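Local coordinates for putative peptide binding protein (Ruminococcus gnavus, PDB 3NOH) that is of unknown function but, as a putative peptide-binding protein with a fold probably related to periplasmic binding proteins, may bind peptides, at residues S22-M27 against D123-A128; S61-V66 against K109-L114. All blocks are in the same frame, centred on the assembly; numbering follows the deposited sequence. Where two conformers were deposited one is given.

Contact 1 (S22-M27 against D123-A128)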
ATOM      1  N   SER A  22      -6.079  -1.215  12.983  1.00 31.97           N
ATOM      2  CA  SER A  22      -5.548  -0.219  12.053  1.00 29.46           C
ATOM      3  C   SER A  22      -4.536  -0.833  11.157  1.00 26.56           C
ATOM      4  O   SER A  22      -3.764  -1.697  11.564  1.00 27.39           O
ATOM      5  CB  SER A  22      -4.841   0.919  12.850  1.00 27.46           C
ATOM      6  OG  SER A  22      -5.765   1.662  13.585  1.00 32.90           O
ATOM      7  N   TYR A  23      -4.540  -0.369   9.917  1.00 24.39           N
ATOM      8  CA  TYR A  23      -3.580  -0.746   8.931  1.00 22.71           C
ATOM      9  C   TYR A  23      -3.046   0.507   8.341  1.00 25.69           C
ATOM     10  O   TYR A  23      -3.620   1.603   8.493  1.00 24.79           O
ATOM     11  CB  TYR A  23      -4.252  -1.593   7.835  1.00 23.14           C
ATOM     12  CG  TYR A  23      -4.728  -2.909   8.358  1.00 22.29           C
ATOM     13  CD1 TYR A  23      -5.932  -2.989   9.018  1.00 26.04           C
ATOM     14  CD2 TYR A  23      -3.963  -4.075   8.203  1.00 23.69           C
ATOM     15  CE1 TYR A  23      -6.369  -4.204   9.571  1.00 27.68           C
ATOM     16  CE2 TYR A  23      -4.389  -5.277   8.738  1.00 24.22           C
ATOM     17  CZ  TYR A  23      -5.581  -5.336   9.422  1.00 26.69           C
ATOM     18  OH  TYR A  23      -6.033  -6.549   9.933  1.00 30.20           O
ATOM     19  N   ILE A  24      -1.914   0.320   7.669  1.00 23.56           N
ATOM     20  CA  ILE A  24      -1.374   1.385   6.872  1.00 23.61           C
ATOM     21  C   ILE A  24      -1.146   1.019   5.438  1.00 24.36           C
ATOM     22  O   ILE A  24      -0.798  -0.116   5.124  1.00 23.16           O
ATOM     23  CB  ILE A  24      -0.112   1.978   7.462  1.00 25.26           C
ATOM     24  CG1 ILE A  24       1.018   0.992   7.528  1.00 28.42           C
ATOM     25  CG2 ILE A  24      -0.364   2.663   8.844  1.00 25.68           C
ATOM     26  CD1 ILE A  24       2.365   1.793   7.762  1.00 32.75           C
ATOM     27  N   PHE A  25      -1.420   2.010   4.566  1.00 23.45           N
ATOM     28  CA  PHE A  25      -1.006   2.005   3.190  1.00 20.82           C
ATOM     29  C   PHE A  25       0.093   3.018   3.061  1.00 25.38           C
ATOM     30  O   PHE A  25      -0.151   4.202   3.288  1.00 24.02           O
ATOM     31  CB  PHE A  25      -2.152   2.289   2.228  1.00 23.45           C
ATOM     32  CG  PHE A  25      -1.730   2.415   0.800  1.00 22.92           C
ATOM     33  CD1 PHE A  25      -1.292   1.320   0.108  1.00 25.35           C
ATOM     34  CD2 PHE A  25      -1.775   3.662   0.149  1.00 25.75           C
ATOM     35  CE1 PHE A  25      -0.883   1.430  -1.196  1.00 25.17           C
ATOM     36  CE2 PHE A  25      -1.382   3.755  -1.184  1.00 28.02           C
ATOM     37  CZ  PHE A  25      -0.927   2.652  -1.833  1.00 27.88           C
ATOM     38  N   CYS A  26       1.295   2.553   2.675  1.00 22.70           N
ATOM     39  CA  CYS A  26       2.493   3.367   2.796  1.00 23.04           C
ATOM     40  C   CYS A  26       3.211   3.388   1.436  1.00 21.78           C
ATOM     41  O   CYS A  26       3.424   2.332   0.834  1.00 22.78           O
ATOM     42  CB  CYS A  26       3.426   2.773   3.898  1.00 25.12           C
ATOM     43  SG  CYS A  26       4.832   3.817   4.243  1.00 28.60           S
HETATM   44  N   MSE A  27       3.591   4.592   0.987  1.00 22.81           N
HETATM   45  CA  MSE A  27       4.280   4.811  -0.285  1.00 21.83           C
HETATM   46  C   MSE A  27       5.634   5.422  -0.020  1.00 24.24           C
HETATM   47  O   MSE A  27       5.777   6.284   0.863  1.00 25.32           O
HETATM   48  CB  MSE A  27       3.451   5.758  -1.191  1.00 23.75           C
HETATM   49  CG  MSE A  27       2.133   5.144  -1.624  1.00 23.48           C
HETATM   50 SE   MSE A  27       0.975   6.437  -2.390  0.75 25.55          SE
HETATM   51  CE  MSE A  27       0.429   7.243  -0.702  1.00 29.52           C
ATOM     52  N   ASP A 123      10.420   4.734  12.834  1.00 34.95           N
ATOM     53  CA  ASP A 123      11.438   5.490  12.076  1.00 40.84           C
ATOM     54  C   ASP A 123      11.259   5.338  10.575  1.00 35.84           C
ATOM     55  O   ASP A 123      11.335   6.318   9.856  1.00 38.10           O
ATOM     56  CB  ASP A 123      12.879   5.028  12.413  1.00 44.73           C
ATOM     57  CG  ASP A 123      13.382   5.501  13.759  1.00 59.02           C
ATOM     58  OD1 ASP A 123      12.728   6.334  14.440  1.00 66.90           O
ATOM     59  OD2 ASP A 123      14.483   5.025  14.126  1.00 72.62           O
ATOM     60  N   ALA A 124      11.011   4.114  10.089  1.00 30.67           N
ATOM     61  CA  ALA A 124      10.782   3.891   8.694  1.00 30.65           C
ATOM     62  C   ALA A 124       9.531   4.657   8.219  1.00 31.02           C
ATOM     63  O   ALA A 124       9.493   5.202   7.123  1.00 30.96           O
ATOM     64  CB  ALA A 124      10.671   2.401   8.390  1.00 31.86           C
ATOM     65  N   LEU A 125       8.481   4.668   9.037  1.00 30.35           N
ATOM     66  CA  LEU A 125       7.223   5.368   8.617  1.00 29.48           C
ATOM     67  C   LEU A 125       7.385   6.874   8.514  1.00 33.88           C
ATOM     68  O   LEU A 125       6.745   7.526   7.689  1.00 35.45           O
ATOM     69  CB  LEU A 125       6.085   5.051   9.576  1.00 29.09           C
ATOM     70  CG  LEU A 125       5.711   3.586   9.683  1.00 30.32           C
ATOM     71  CD1 LEU A 125       4.537   3.371  10.686  1.00 33.41           C
ATOM     72  CD2 LEU A 125       5.385   3.042   8.281  1.00 30.29           C
ATOM     73  N   GLU A 126       8.251   7.442   9.339  1.00 34.83           N
ATOM     74  CA  GLU A 126       8.503   8.885   9.295  1.00 39.80           C
ATOM     75  C   GLU A 126       9.194   9.328   7.997  1.00 41.13           C
ATOM     76  O   GLU A 126       9.105  10.462   7.603  1.00 41.65           O
ATOM     77  CB  GLU A 126       9.288   9.313  10.538  1.00 40.76           C
ATOM     78  CG  GLU A 126       8.356   9.524  11.739  1.00 49.19           C
ATOM     79  CD  GLU A 126       7.333  10.675  11.478  1.00 62.31           C
ATOM     80  OE1 GLU A 126       7.705  11.856  11.694  1.00 52.82           O
ATOM     81  OE2 GLU A 126       6.181  10.385  11.026  1.00 61.59           O
ATOM     82  N   ASN A 127       9.842   8.406   7.308  1.00 41.20           N
ATOM     83  CA  ASN A 127      10.471   8.733   6.023  1.00 44.72           C
ATOM     84  C   ASN A 127       9.527   8.628   4.811  1.00 43.17           C
ATOM     85  O   ASN A 127       9.858   9.048   3.693  1.00 49.76           O
ATOM     86  CB  ASN A 127      11.662   7.798   5.831  1.00 46.98           C
ATOM     87  CG  ASN A 127      12.756   8.053   6.849  1.00 53.35           C
ATOM     88  OD1 ASN A 127      12.918   9.177   7.330  1.00 54.57           O
ATOM     89  ND2 ASN A 127      13.498   7.008   7.195  1.00 57.12           N
ATOM     90  N   ALA A 128       8.340   8.123   5.070  1.00 35.83           N
ATOM     91  CA  ALA A 128       7.404   7.672   4.050  1.00 33.49           C
ATOM     92  C   ALA A 128       6.171   8.575   3.975  1.00 32.45           C
ATOM     93  O   ALA A 128       6.075   9.572   4.685  1.00 33.84           O
ATOM     94  CB  ALA A 128       6.998   6.283   4.354  1.00 29.15           C
TER
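Met27 and Ala128 bring the two backbones nearest, their CA atoms 6.1 Å apart. Segment 22-27 is a β-strand, and 123-128 is the last part of a short helix together with the residues that lead out of it; the turn at its end holds a bond from Ala128 N to Leu125 O (3.1 Å). No hydrogen bond spans the two segments, so side-chain packing does the joining.

Ile24 and Leu125 meet tip to tip. The first torsion of Ile24 sets CG1 between the backbone N and the carbonyl carbon (chi1 64°), and the nearly extended chi2 carries CD1 out to Leu125 CD2 at 3.3 Å, tighter than a normal carbon-carbon contact. The other leucine methyl, CD1, stands farther from the same isoleucine atom, at 4.0 Å. Two residues on, Cys26 SG turns anti to its own N (chi1 -173°) and comes down on Ala128 CB at 3.3 Å, with Leu125 CD2 farther off at 4.1 Å. The same alanine methyl also lies 3.7 Å from Met27 O. Ile24, Cys26, Leu125 and Ala128 thus form a small apolar seam closing the helix end onto one face of the strand.

Tyr130, on the strand that follows, touches Ile24, Cys26 and Leu125, while Tyr110 touches Cys26 and Ala128. Strand 22-27 runs antiparallel to both of its sheet neighbours, 112-116 and 129-134, and is sandwiched in an α/β layering between helix 122-126 on this face and, on the other, helix 37-47, against which Phe25 and Met27 pack.

Contact 2 (S61-V66 against K109-L114)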
ATOM      1  N   SER A  61       2.226   2.377 -12.541  1.00 29.72           N
ATOM      2  CA  SER A  61       2.513   0.991 -12.314  1.00 26.65           C
ATOM      3  C   SER A  61       3.422   0.892 -11.117  1.00 26.83           C
ATOM      4  O   SER A  61       4.437   1.564 -11.122  1.00 30.31           O
ATOM      5  CB  SER A  61       3.268   0.426 -13.535  1.00 33.91           C
ATOM      6  OG  SER A  61       3.440  -0.956 -13.383  1.00 38.94           O
ATOM      7  N   PHE A  62       3.074   0.051 -10.137  1.00 24.92           N
ATOM      8  CA  PHE A  62       3.861  -0.087  -8.909  1.00 23.61           C
ATOM      9  C   PHE A  62       3.474  -1.347  -8.179  1.00 25.31           C
ATOM     10  O   PHE A  62       2.417  -1.931  -8.428  1.00 24.92           O
ATOM     11  CB  PHE A  62       3.771   1.149  -7.985  1.00 24.40           C
ATOM     12  CG  PHE A  62       2.406   1.400  -7.407  1.00 23.00           C
ATOM     13  CD1 PHE A  62       1.452   2.120  -8.138  1.00 24.64           C
ATOM     14  CD2 PHE A  62       2.052   0.908  -6.169  1.00 23.85           C
ATOM     15  CE1 PHE A  62       0.175   2.316  -7.598  1.00 26.44           C
ATOM     16  CE2 PHE A  62       0.767   1.141  -5.623  1.00 26.92           C
ATOM     17  CZ  PHE A  62      -0.160   1.841  -6.344  1.00 27.22           C
ATOM     18  N   ASP A  63       4.358  -1.798  -7.311  1.00 21.46           N
ATOM     19  CA  ASP A  63       4.117  -2.980  -6.520  1.00 21.48           C
ATOM     20  C   ASP A  63       3.668  -2.583  -5.118  1.00 21.90           C
ATOM     21  O   ASP A  63       4.133  -1.591  -4.518  1.00 20.81           O
ATOM     22  CB  ASP A  63       5.394  -3.830  -6.438  1.00 21.99           C
ATOM     23  CG  ASP A  63       5.854  -4.371  -7.796  1.00 28.39           C
ATOM     24  OD1 ASP A  63       5.035  -4.485  -8.699  1.00 30.85           O
ATOM     25  OD2 ASP A  63       7.080  -4.669  -7.927  1.00 34.06           O
ATOM     26  N   ILE A  64       2.847  -3.439  -4.521  1.00 19.57           N
ATOM     27  CA  ILE A  64       2.481  -3.331  -3.126  1.00 20.15           C
ATOM     28  C   ILE A  64       2.961  -4.571  -2.384  1.00 19.75           C
ATOM     29  O   ILE A  64       2.574  -5.688  -2.721  1.00 19.83           O
ATOM     30  CB  ILE A  64       0.945  -3.212  -2.911  1.00 21.38           C
ATOM     31  CG1 ILE A  64       0.431  -1.964  -3.635  1.00 21.11           C
ATOM     32  CG2 ILE A  64       0.623  -3.144  -1.400  1.00 22.77           C
ATOM     33  CD1 ILE A  64      -1.104  -1.801  -3.683  1.00 22.77           C
ATOM     34  N   TYR A  65       3.821  -4.414  -1.402  1.00 19.54           N
ATOM     35  CA  TYR A  65       4.281  -5.525  -0.576  1.00 17.90           C
ATOM     36  C   TYR A  65       3.348  -5.782   0.603  1.00 20.55           C
ATOM     37  O   TYR A  65       2.703  -4.879   1.108  1.00 19.93           O
ATOM     38  CB  TYR A  65       5.681  -5.254  -0.034  1.00 19.07           C
ATOM     39  CG  TYR A  65       6.775  -5.093  -1.042  1.00 20.00           C
ATOM     40  CD1 TYR A  65       6.638  -5.503  -2.340  1.00 21.42           C
ATOM     41  CD2 TYR A  65       8.004  -4.589  -0.626  1.00 20.04           C
ATOM     42  CE1 TYR A  65       7.695  -5.381  -3.268  1.00 23.88           C
ATOM     43  CE2 TYR A  65       9.053  -4.466  -1.513  1.00 21.86           C
ATOM     44  CZ  TYR A  65       8.908  -4.898  -2.814  1.00 25.87           C
ATOM     45  OH  TYR A  65       9.964  -4.754  -3.708  1.00 27.82           O
ATOM     46  N   VAL A  66       3.273  -7.030   1.035  1.00 17.31           N
ATOM     47  CA  VAL A  66       2.415  -7.437   2.139  0.50 18.21           C
ATOM     48  C   VAL A  66       3.104  -8.582   2.867  1.00 20.21           C
ATOM     49  O   VAL A  66       3.766  -9.390   2.236  1.00 20.84           O
ATOM     50  CB  VAL A  66       1.013  -7.877   1.630  0.50 19.51           C
ATOM     51  CG1 VAL A  66       1.116  -9.051   0.643  0.50 16.01           C
ATOM     52  CG2 VAL A  66       0.075  -8.252   2.785  0.50 19.79           C
ATOM     53  N   LYS A 109      13.799   0.009   0.088  1.00 23.89           N
ATOM     54  CA  LYS A 109      13.766  -0.875  -1.076  0.50 24.52           C
ATOM     55  C   LYS A 109      12.338  -1.406  -1.246  1.00 21.16           C
ATOM     56  O   LYS A 109      12.032  -2.628  -1.179  1.00 21.70           O
ATOM     57  CB  LYS A 109      14.886  -1.918  -1.006  0.50 24.28           C
ATOM     58  CG  LYS A 109      16.271  -1.257  -1.272  0.50 27.14           C
ATOM     59  CD  LYS A 109      17.492  -1.912  -0.551  0.50 37.65           C
ATOM     60  CE  LYS A 109      18.058  -3.183  -1.230  0.50 41.86           C
ATOM     61  NZ  LYS A 109      19.214  -2.956  -2.163  0.50 41.32           N
ATOM     62  N   TYR A 110      11.424  -0.458  -1.481  1.00 21.79           N
ATOM     63  CA  TYR A 110      10.034  -0.778  -1.715  1.00 21.18           C
ATOM     64  C   TYR A 110       9.403   0.360  -2.489  1.00 23.32           C
ATOM     65  O   TYR A 110       9.965   1.445  -2.529  1.00 22.07           O
ATOM     66  CB  TYR A 110       9.252  -1.045  -0.389  1.00 21.81           C
ATOM     67  CG  TYR A 110       8.954   0.228   0.382  1.00 19.85           C
ATOM     68  CD1 TYR A 110       9.920   0.846   1.152  1.00 22.82           C
ATOM     69  CD2 TYR A 110       7.684   0.798   0.330  1.00 21.43           C
ATOM     70  CE1 TYR A 110       9.624   2.023   1.867  1.00 22.69           C
ATOM     71  CE2 TYR A 110       7.383   1.972   1.004  1.00 23.24           C
ATOM     72  CZ  TYR A 110       8.356   2.566   1.789  1.00 23.96           C
ATOM     73  OH  TYR A 110       8.115   3.732   2.449  1.00 25.98           O
ATOM     74  N   GLU A 111       8.224   0.120  -3.049  1.00 20.92           N
ATOM     75  CA  GLU A 111       7.449   1.147  -3.744  1.00 21.36           C
ATOM     76  C   GLU A 111       6.288   1.503  -2.845  1.00 22.54           C
ATOM     77  O   GLU A 111       6.172   2.665  -2.408  1.00 23.34           O
ATOM     78  CB  GLU A 111       7.008   0.656  -5.142  1.00 21.93           C
ATOM     79  CG  GLU A 111       8.237   0.170  -5.925  1.00 24.42           C
ATOM     80  CD  GLU A 111       7.997  -0.203  -7.362  1.00 28.45           C
ATOM     81  OE1 GLU A 111       6.849  -0.472  -7.709  1.00 22.69           O
ATOM     82  OE2 GLU A 111       8.995  -0.276  -8.128  1.00 30.18           O
ATOM     83  N   ALA A 112       5.428   0.529  -2.559  1.00 20.10           N
ATOM     84  CA  ALA A 112       4.311   0.697  -1.593  1.00 20.52           C
ATOM     85  C   ALA A 112       4.164  -0.572  -0.770  1.00 19.76           C
ATOM     86  O   ALA A 112       4.636  -1.636  -1.164  1.00 20.00           O
ATOM     87  CB  ALA A 112       2.971   1.079  -2.273  1.00 20.97           C
ATOM     88  N   PHE A 113       3.555  -0.468   0.402  1.00 18.84           N
ATOM     89  CA  PHE A 113       3.191  -1.636   1.157  1.00 19.41           C
ATOM     90  C   PHE A 113       1.919  -1.442   1.927  1.00 19.94           C
ATOM     91  O   PHE A 113       1.498  -0.302   2.216  1.00 20.14           O
ATOM     92  CB  PHE A 113       4.316  -2.165   2.080  1.00 19.98           C
ATOM     93  CG  PHE A 113       4.666  -1.290   3.263  1.00 19.79           C
ATOM     94  CD1 PHE A 113       3.960  -1.398   4.439  1.00 20.88           C
ATOM     95  CD2 PHE A 113       5.706  -0.379   3.183  1.00 18.98           C
ATOM     96  CE1 PHE A 113       4.286  -0.636   5.534  1.00 20.46           C
ATOM     97  CE2 PHE A 113       6.043   0.389   4.274  1.00 20.54           C
ATOM     98  CZ  PHE A 113       5.313   0.283   5.455  1.00 23.07           C
ATOM     99  N   LEU A 114       1.336  -2.563   2.330  1.00 19.12           N
ATOM    100  CA  LEU A 114       0.219  -2.608   3.270  1.00 19.70           C
ATOM    101  C   LEU A 114       0.648  -3.369   4.492  1.00 20.57           C
ATOM    102  O   LEU A 114       1.282  -4.414   4.367  1.00 20.37           O
ATOM    103  CB  LEU A 114      -0.953  -3.349   2.640  1.00 21.17           C
ATOM    104  CG  LEU A 114      -1.758  -2.586   1.602  1.00 23.25           C
ATOM    105  CD1 LEU A 114      -2.567  -3.569   0.731  1.00 24.98           C
ATOM    106  CD2 LEU A 114      -2.673  -1.552   2.294  1.00 23.66           C
TER
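Tyr65 and Ala112 belong to neighbouring parallel strands: Tyr65 N donates to Ala112 O (2.9 Å), and Leu114 N returns a bond to Tyr65 O, nearly straight at 167°. Tyr65 CG sits beside the backbone N, anti to the carbonyl carbon (chi1 -62°), turning the ring toward the loop before the partner strand. Tyr65 CB lies 4.0 Å from Phe113 CB. Farther out, Tyr65 CE2 passes Tyr110 CB at 3.6 Å and meets Lys109 O at the ring edge at 3.5 Å. Tyr96 contacts the ring edge-to-face, and at the tip Tyr65 OH bonds to Arg104, which also holds Lys109 O. A leucine here would probably leave Arg104 without the hydroxyl partner and open a gap beside Tyr110.

On the opposite sheet face, Ile64 CG2 packs on Leu114 CD1 (3.9 Å). The extended Glu111 side chain brings OE1 to Asp63 N at 2.8 Å, apparently taking the place of a backbone carbonyl. Glu111 OE1 also lies 4.2 Å from Asp63 OD2; Lys94 salt-bridges Asp63, Gln92 bonds Asp63 OD1, and Lys33 makes a long, weak ion pair with Glu111. Backbone bonds align the strands, apolar packing lines both faces, and the lysines probably ease the proximity of the acids.

How the contacts relate
From the N terminus the chain first lays down strand 22-27, whose partner in contact 1 arrives only near the C terminus. Within that long excursion, strand 61-67 opens a shorter loop through helix 71-86, strand 90-96 and helix 98-107, and contact 2 closes it at 109-114. The two therefore nest without crossing. Strand 112-116 sits between 61-67 and 22-27 in the five-stranded sheet, and a probable hydrogen bond between Phe113 N and Cys26 O links the two contacts directly. Contact 2 joins two neighbouring parallel strands; contact 1 fits the last helix onto the antiparallel strand. The strand order, with 22-27 running against the others, is consistent with one lobe of a periplasmic binding protein.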